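PDB 5C9F: ApRick protease from Rickettsia conorii, which probably acts as a retropepsin-like aspartic endopeptidase, the chain here being the C-terminal protease domain of a longer, predicted membrane protein. Local coordinates for residues I43-K47 / E48-K52; L53-L57 / T58-Y62; T65-A69 / N70-K74. All blocks are in the same frame, centred on the assembly; numbering follows the deposited sequence.

Contact 1. Residues I43-K47 / E48-K52; sequences IALTK and EDAQK
Thr46 N-caps helix 47-52 through a bond to Asp49, where strand 43-45 gives way to the helix. Its OG1 accepts from Asp49 N at 3.0 Å with an N-H...O angle of 166°, a nearly straight bond that engages one of the amides of the first turn. The hydroxyl is brought there by a chi1 of 63°, which sets OG1 between the backbone N and the carbonyl carbon, while CG2 is turned back beside the N. Helical bonding begins at the same residue: Ala50 N donates to Thr46 O at 2.9 Å, and Gln51 N donates to Lys47 O, also at 2.9 Å. On the inner side of this turn Leu45 reaches forward with both methyls. CD1 rests on the helix backbone, 3.9 Å from Ala50 CA, and CD2 comes obliquely to within 4.1 Å of Asp49 CB.

Ser104 OG bonds both to Asp49 OD2 and to Thr46 N, joining the cap to the beginning of strand 104-106, and Lys47 NZ bonds to Leu98 O. Strand 43-45 pairs in parallel with strand 88-97, and Leu45 is buried against Phe34 of strand 30-36 and Ile78 of strand 71-84.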
loop_
_atom_site.group_PDB
_atom_site.type_symbol
_atom_site.label_atom_id
_atom_site.label_comp_id
_atom_site.label_asym_id
_atom_site.label_seq_id
_atom_site.Cartn_x
_atom_site.Cartn_y
_atom_site.Cartn_z
ATOM N N ILE A 43 27.724 -1.002 -0.920
ATOM C CA ILE A 43 28.003 -0.361 0.359
ATOM C C ILE A 43 29.483 -0.312 0.629
ATOM O O ILE A 43 30.224 -1.310 0.382
ATOM C CB ILE A 43 27.316 -1.086 1.478
ATOM C CG1 ILE A 43 25.835 -0.724 1.451
ATOM C CG2 ILE A 43 27.914 -0.732 2.842
ATOM C CD1 ILE A 43 25.014 -1.556 2.369
ATOM N N ALA A 44 29.926 0.830 1.115
ATOM C CA ALA A 44 31.315 0.969 1.560
ATOM C C ALA A 44 31.357 1.121 3.077
ATOM O O ALA A 44 30.838 2.074 3.623
ATOM C CB ALA A 44 31.949 2.176 0.885
ATOM N N LEU A 45 31.931 0.156 3.766
ATOM C CA LEU A 45 31.989 0.207 5.210
ATOM C C LEU A 45 33.343 0.726 5.685
ATOM O O LEU A 45 34.381 0.297 5.197
ATOM C CB LEU A 45 31.782 -1.191 5.808
ATOM C CG LEU A 45 30.486 -1.909 5.938
ATOM C CD1 LEU A 45 30.721 -3.163 6.768
ATOM C CD2 LEU A 45 29.465 -1.006 6.625
ATOM N N THR A 46 33.329 1.557 6.707
ATOM C CA THR A 46 34.567 1.927 7.346
ATOM C C THR A 46 35.143 0.703 8.000
ATOM O O THR A 46 34.441 -0.240 8.364
ATOM C CB THR A 46 34.388 3.026 8.435
ATOM O OG1 THR A 46 33.549 2.521 9.491
ATOM C CG2 THR A 46 33.751 4.267 7.843
ATOM N N LYS A 47 36.449 0.722 8.201
ATOM C CA LYS A 47 37.078 -0.339 9.006
ATOM C C LYS A 47 36.443 -0.485 10.390
ATOM O O LYS A 47 36.154 -1.643 10.890
ATOM C CB LYS A 47 38.613 -0.067 9.155
ATOM C CG LYS A 47 39.391 -0.191 7.865
ATOM C CD LYS A 47 40.907 -0.359 8.144
ATOM C CE LYS A 47 41.507 0.718 9.091
ATOM N NZ LYS A 47 42.825 1.322 8.663
ATOM N N GLU A 48 36.158 0.628 11.054
ATOM C CA GLU A 48 35.535 0.539 12.385
ATOM C C GLU A 48 34.116 -0.106 12.345
ATOM O O GLU A 48 33.776 -0.920 13.204
ATOM C CB GLU A 48 35.502 1.912 13.031
ATOM C CG GLU A 48 34.707 1.993 14.319
ATOM C CD GLU A 48 34.656 3.422 14.909
ATOM O OE1 GLU A 48 33.551 3.909 15.220
ATOM O OE2 GLU A 48 35.717 4.075 15.086
ATOM N N ASP A 49 33.268 0.280 11.393
ATOM C CA ASP A 49 31.940 -0.382 11.238
ATOM C C ASP A 49 32.083 -1.874 10.897
ATOM O O ASP A 49 31.333 -2.698 11.421
ATOM C CB ASP A 49 31.093 0.297 10.182
ATOM C CG ASP A 49 30.558 1.657 10.639
ATOM O OD1 ASP A 49 30.463 1.865 11.870
ATOM O OD2 ASP A 49 30.197 2.489 9.767
ATOM N N ALA A 50 33.055 -2.227 10.046
ATOM C CA ALA A 50 33.278 -3.632 9.738
ATOM C C ALA A 50 33.617 -4.399 11.006
ATOM O O ALA A 50 33.071 -5.492 11.250
ATOM C CB ALA A 50 34.419 -3.808 8.738
ATOM N N GLN A 51 34.460 -3.797 11.855
ATOM C CA GLN A 51 34.813 -4.438 13.133
ATOM C C GLN A 51 33.609 -4.508 14.102
ATOM O O GLN A 51 33.398 -5.541 14.718
ATOM C CB GLN A 51 35.965 -3.693 13.786
ATOM C CG GLN A 51 37.233 -3.880 13.027
ATOM C CD GLN A 51 38.356 -3.034 13.549
ATOM O OE1 GLN A 51 38.223 -1.840 13.683
ATOM N NE2 GLN A 51 39.426 -3.678 13.949
ATOM N N LYS A 52 32.795 -3.471 14.181
ATOM C CA LYS A 52 31.501 -3.574 14.916
ATOM C C LYS A 52 30.624 -4.735 14.458
ATOM O O LYS A 52 29.911 -5.312 15.263
ATOM C CB LYS A 52 30.609 -2.371 14.720
ATOM C CG LYS A 52 31.095 -1.087 15.349
ATOM C CD LYS A 52 29.977 -0.019 15.109
ATOM C CE LYS A 52 28.950 -0.089 16.228
ATOM N NZ LYS A 52 27.652 0.473 15.787
#

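Contact 2. Residues L53-L57 / T58-Y62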
loop_
_atom_site.group_PDB
_atom_site.type_symbol
_atom_site.label_atom_id
_atom_site.label_comp_id
_atom_site.label_asym_id
_atom_site.label_seq_id
_atom_site.Cartn_x
_atom_site.Cartn_y
_atom_site.Cartn_z
ATOM N N LEU A 53 30.693 -5.056 13.161
ATOM C CA LEU A 53 29.882 -6.117 12.611
ATOM C C LEU A 53 30.587 -7.478 12.723
ATOM O O LEU A 53 30.067 -8.498 12.247
ATOM C CB LEU A 53 29.547 -5.827 11.147
ATOM C CG LEU A 53 28.614 -4.623 10.981
ATOM C CD1 LEU A 53 28.418 -4.318 9.519
ATOM C CD2 LEU A 53 27.253 -4.790 11.665
ATOM N N GLY A 54 31.730 -7.511 13.384
ATOM C CA GLY A 54 32.424 -8.785 13.690
ATOM C C GLY A 54 33.331 -9.255 12.572
ATOM O O GLY A 54 33.784 -10.374 12.617
ATOM N N PHE A 55 33.600 -8.417 11.570
ATOM C CA PHE A 55 34.558 -8.788 10.548
ATOM C C PHE A 55 35.987 -8.722 11.117
ATOM O O PHE A 55 36.315 -7.849 11.894
ATOM C CB PHE A 55 34.422 -7.906 9.340
ATOM C CG PHE A 55 33.219 -8.203 8.521
ATOM C CD1 PHE A 55 33.192 -9.317 7.700
ATOM C CD2 PHE A 55 32.090 -7.448 8.630
ATOM C CE1 PHE A 55 32.080 -9.623 6.946
ATOM C CE2 PHE A 55 30.965 -7.739 7.879
ATOM C CZ PHE A 55 30.940 -8.848 7.054
ATOM N N ASP A 56 36.782 -9.740 10.828
ATOM C CA ASP A 56 38.187 -9.780 11.251
ATOM C C ASP A 56 38.969 -9.246 10.109
ATOM O O ASP A 56 39.115 -9.926 9.068
ATOM C CB ASP A 56 38.615 -11.218 11.578
ATOM C CG ASP A 56 40.082 -11.318 12.017
ATOM O OD1 ASP A 56 40.874 -10.382 11.770
ATOM O OD2 ASP A 56 40.426 -12.359 12.609
ATOM N N LEU A 57 39.477 -8.029 10.275
ATOM C CA LEU A 57 40.055 -7.312 9.125
ATOM C C LEU A 57 41.306 -8.038 8.621
ATOM O O LEU A 57 41.591 -7.971 7.447
ATOM C CB LEU A 57 40.445 -5.885 9.495
ATOM C CG LEU A 57 39.424 -4.750 9.409
ATOM C CD1 LEU A 57 37.985 -5.183 9.216
ATOM C CD2 LEU A 57 39.608 -3.862 10.621
ATOM N N THR A 58 41.992 -8.774 9.487
ATOM C CA THR A 58 43.170 -9.541 9.047
ATOM C C THR A 58 42.829 -10.764 8.176
ATOM O O THR A 58 43.694 -11.238 7.451
ATOM C CB THR A 58 44.011 -10.050 10.244
ATOM O OG1 THR A 58 43.309 -11.111 10.926
ATOM C CG2 THR A 58 44.293 -8.914 11.206
ATOM N N LYS A 59 41.606 -11.293 8.267
ATOM C CA LYS A 59 41.179 -12.460 7.468
ATOM C C LYS A 59 40.619 -12.056 6.126
ATOM O O LYS A 59 40.549 -12.867 5.213
ATOM C CB LYS A 59 40.075 -13.291 8.159
ATOM C CG LYS A 59 40.304 -13.635 9.611
ATOM C CD LYS A 59 41.204 -14.827 9.792
ATOM C CE LYS A 59 41.213 -15.228 11.257
ATOM N NZ LYS A 59 42.088 -16.400 11.489
ATOM N N LEU A 60 40.158 -10.826 6.015
ATOM C CA LEU A 60 39.567 -10.353 4.761
ATOM C C LEU A 60 40.679 -10.340 3.730
ATOM O O LEU A 60 41.820 -10.055 4.048
ATOM C CB LEU A 60 39.027 -8.978 4.928
ATOM C CG LEU A 60 37.821 -8.795 5.862
ATOM C CD1 LEU A 60 37.474 -7.322 5.928
ATOM C CD2 LEU A 60 36.624 -9.565 5.352
ATOM N N LYS A 61 40.355 -10.676 2.512
ATOM C CA LYS A 61 41.334 -10.553 1.445
ATOM C C LYS A 61 40.944 -9.307 0.624
ATOM O O LYS A 61 39.822 -9.187 0.150
ATOM C CB LYS A 61 41.414 -11.844 0.625
ATOM C CG LYS A 61 40.086 -12.535 0.371
ATOM C CD LYS A 61 40.207 -13.687 -0.615
ATOM C CE LYS A 61 38.914 -14.484 -0.682
ATOM N NZ LYS A 61 39.132 -15.808 -1.321
ATOM N N TYR A 62 41.896 -8.401 0.492
ATOM C CA TYR A 62 41.691 -7.111 -0.165
ATOM C C TYR A 62 42.000 -7.295 -1.631
ATOM O O TYR A 62 42.994 -6.833 -2.151
ATOM C CB TYR A 62 42.548 -6.030 0.494
ATOM C CG TYR A 62 42.017 -5.616 1.828
ATOM C CD1 TYR A 62 42.120 -6.444 2.942
ATOM C CD2 TYR A 62 41.336 -4.406 1.974
ATOM C CE1 TYR A 62 41.570 -6.054 4.167
ATOM C CE2 TYR A 62 40.789 -4.006 3.189
ATOM C CZ TYR A 62 40.899 -4.824 4.274
ATOM O OH TYR A 62 40.362 -4.386 5.447
HETATM O O HOH W 1 43.421 -8.627 5.554
#
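Asp56 OD1 is gripped twice by Thr58, two residues further on. Thr58 OG1 donates to it at 2.7 Å, coming from above the carboxylate plane, and Thr58 N adds a weak bond to the same OD1 at 3.0 Å. A chi1 of 180° swings the Asp56 carboxylate away from its own N and beside the carbonyl carbon, over the turn that follows. The main-chain oxygen of Asp56 closes that turn: Lys59 N donates to Asp56 O at 3.0 Å, from well above the carbonyl plane, and Leu60 N makes a weak bond to it. The other carboxylate oxygen, OD2, lies beside the aliphatic part of Lys59, 3.3 Å from CG; the Lys59 chain bends at chi2, yet NZ stops at 4.5 Å from OD2, beyond salt-bridge range, so any attraction there is probably modest.

Apolar groups pack round the turn. Leu57 and Leu60 lie side by side, their CD1 methyls 4.0 Å apart, while Leu60 CD2 reaches Phe55 CD1 at 4.2 Å. Leu60 also touches Ala76 and Ile78 of strand 71-84 and Val96 of strand 88-97, so that the loop is laid against the sheet. A water donates to both Leu57 O and Leu60 O, linking two carbonyls of the bend, and the Tyr62 ring turns its edge to Leu57 O.

Gly54, with positive phi, is the C-prime residue of the Schellman motif that ends helix 47-52; an Asx turn at Asp56-Thr58, resting on a weak bond, then overlaps a type I beta turn at Asp56-Lys59.

Contact 3. Residues T65-A69 / N70-K74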
loop_
_atom_site.group_PDB
_atom_site.type_symbol
_atom_site.label_atom_id
_atom_site.label_comp_id
_atom_site.label_asym_id
_atom_site.label_seq_id
_atom_site.Cartn_x
_atom_site.Cartn_y
_atom_site.Cartn_z
ATOM N N THR A 65 39.660 -3.350 -6.168
ATOM C CA THR A 65 40.151 -2.006 -6.312
ATOM C C THR A 65 39.028 -1.067 -6.737
ATOM O O THR A 65 38.378 -1.249 -7.754
ATOM C CB THR A 65 41.304 -1.983 -7.322
ATOM O OG1 THR A 65 42.340 -2.812 -6.839
ATOM C CG2 THR A 65 41.823 -0.586 -7.565
ATOM N N TYR A 66 38.812 -0.039 -5.934
ATOM C CA TYR A 66 37.822 0.978 -6.231
ATOM C C TYR A 66 38.547 2.207 -6.749
ATOM O O TYR A 66 39.671 2.484 -6.337
ATOM C CB TYR A 66 36.962 1.230 -5.011
ATOM C CG TYR A 66 35.954 0.144 -4.848
ATOM C CD1 TYR A 66 36.295 -1.087 -4.284
ATOM C CD2 TYR A 66 34.659 0.332 -5.299
ATOM C CE1 TYR A 66 35.356 -2.099 -4.180
ATOM C CE2 TYR A 66 33.721 -0.647 -5.174
ATOM C CZ TYR A 66 34.085 -1.858 -4.640
ATOM O OH TYR A 66 33.130 -2.798 -4.534
ATOM N N LEU A 67 37.955 2.842 -7.761
ATOM C CA LEU A 67 38.463 4.072 -8.396
ATOM C C LEU A 67 37.711 5.245 -7.783
ATOM O O LEU A 67 36.562 5.498 -8.147
ATOM C CB LEU A 67 38.304 3.989 -9.928
ATOM C CG LEU A 67 38.900 2.712 -10.558
ATOM C CD1 LEU A 67 38.367 2.470 -11.953
ATOM C CD2 LEU A 67 40.420 2.773 -10.574
ATOM N N THR A 68 38.326 5.922 -6.804
ATOM C CA THR A 68 37.650 6.964 -6.008
ATOM C C THR A 68 38.046 8.364 -6.461
ATOM O O THR A 68 38.692 8.540 -7.498
ATOM C CB THR A 68 37.965 6.853 -4.477
ATOM O OG1 THR A 68 38.574 5.598 -4.153
ATOM C CG2 THR A 68 36.695 7.036 -3.623
ATOM N N ALA A 69 37.651 9.356 -5.662
ATOM C CA ALA A 69 38.012 10.754 -5.882
ATOM C C ALA A 69 39.524 10.956 -5.667
ATOM O O ALA A 69 40.187 11.636 -6.468
ATOM C CB ALA A 69 37.180 11.654 -4.962
ATOM N N ASN A 70 40.058 10.322 -4.616
ATOM C CA ASN A 70 41.509 10.233 -4.377
ATOM C C ASN A 70 42.180 9.165 -5.249
ATOM O O ASN A 70 43.359 8.855 -5.065
ATOM C CB ASN A 70 41.813 9.933 -2.898
ATOM C CG ASN A 70 41.660 11.149 -1.989
ATOM O OD1 ASN A 70 41.204 12.222 -2.399
ATOM N ND2 ASN A 70 42.044 10.976 -0.729
ATOM N N GLY A 71 41.431 8.624 -6.207
ATOM C CA GLY A 71 41.896 7.523 -7.050
ATOM C C GLY A 71 41.834 6.150 -6.395
ATOM O O GLY A 71 41.032 5.919 -5.471
ATOM N N GLU A 72 42.704 5.260 -6.880
ATOM C CA GLU A 72 42.612 3.816 -6.638
ATOM C C GLU A 72 42.787 3.409 -5.202
ATOM O O GLU A 72 43.879 3.626 -4.646
ATOM C CB GLU A 72 43.704 3.073 -7.441
ATOM C CG GLU A 72 43.148 2.296 -8.590
ATOM C CD GLU A 72 44.189 1.658 -9.481
ATOM O OE1 GLU A 72 44.229 2.085 -10.613
ATOM O OE2 GLU A 72 44.960 0.773 -9.065
ATOM N N ASN A 73 41.783 2.770 -4.618
ATOM C CA ASN A 73 41.961 2.169 -3.274
ATOM C C ASN A 73 41.675 0.703 -3.244
ATOM O O ASN A 73 40.747 0.233 -3.894
ATOM C CB ASN A 73 41.109 2.876 -2.232
ATOM C CG ASN A 73 41.501 4.362 -2.079
ATOM O OD1 ASN A 73 42.669 4.720 -2.212
ATOM N ND2 ASN A 73 40.522 5.219 -1.832
ATOM N N LYS A 74 42.386 -0.005 -2.393
ATOM C CA LYS A 74 42.127 -1.445 -2.197
ATOM C C LYS A 74 40.940 -1.674 -1.232
ATOM O O LYS A 74 40.752 -0.938 -0.259
ATOM C CB LYS A 74 43.402 -2.156 -1.693
ATOM C CG LYS A 74 44.539 -2.113 -2.696
ATOM C CD LYS A 74 44.157 -2.823 -3.970
ATOM C CE LYS A 74 43.940 -4.292 -3.807
ATOM N NZ LYS A 74 45.008 -5.023 -3.098
HETATM O O HOH W 2 45.012 -2.110 -7.610
#
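Strands 65-68 and 71-74 run antiparallel, their axes at 149° and 4.2 Å apart at closest approach, with Tyr66 and Asn73 as a hydrogen-bonded pair. Tyr66 N donates to Asn73 O at 2.8 Å and Asn73 N to Tyr66 O at 2.7 Å, both in the carbonyl plane. Near the turn Gly71 O takes two bonds from Thr68, from N and OG1; the hydroxyl, at 2.8 Å, lies closer to the direction of the C=O bond, whereas the amide comes from above the carbonyl plane.

By its place in the chain, this hairpin probably corresponds to the flap, which in retropepsins covers the substrate cleft; its tip residues Ala69 and Asn70 are poorly ordered, consistent with mobility.

On one face Glu72 CG meets Thr65 CG2 and Leu67 CD2 of the facing strand from directions roughly at right angles, in short approaches of doubtful exact length. A chi1 of -60° puts Thr65 CG2 there, anti to the backbone N, and leaves OG1 to bond a water that also donates to Glu72 OE2 and to meet Lys74 CD at 3.4 Å. On the other, Tyr66 stacks on His95 and bonds through OH to Asp42 OD1, while Asn73 ND2 bonds to Asp100 OD2.

Overall arrangement
The three contacts follow one another along the chain. Contacts 1 and 2 have centres about 10 Å apart: Ala50 O probably accepts from Phe55 N at 3.0 Å, and Leu45 CD1 packs on Leu53 CD1 at 3.8 Å. Contact 3 lies about 19 Å from contact 2 between centres, yet the two meet where Lys74 NZ reaches Tyr62 O at 2.9 Å. Contacts 1 and 3, about 17 Å apart between centres, do not touch, but both reach the same mixed sheet. The flap and the Asp-Thr-Gly catalytic loop frame the cleft of retropepsins; contact 3 is tied to the loop side by Tyr66 OH bonding Asp42 OD1, and the strand of contact 1 follows that loop in sequence.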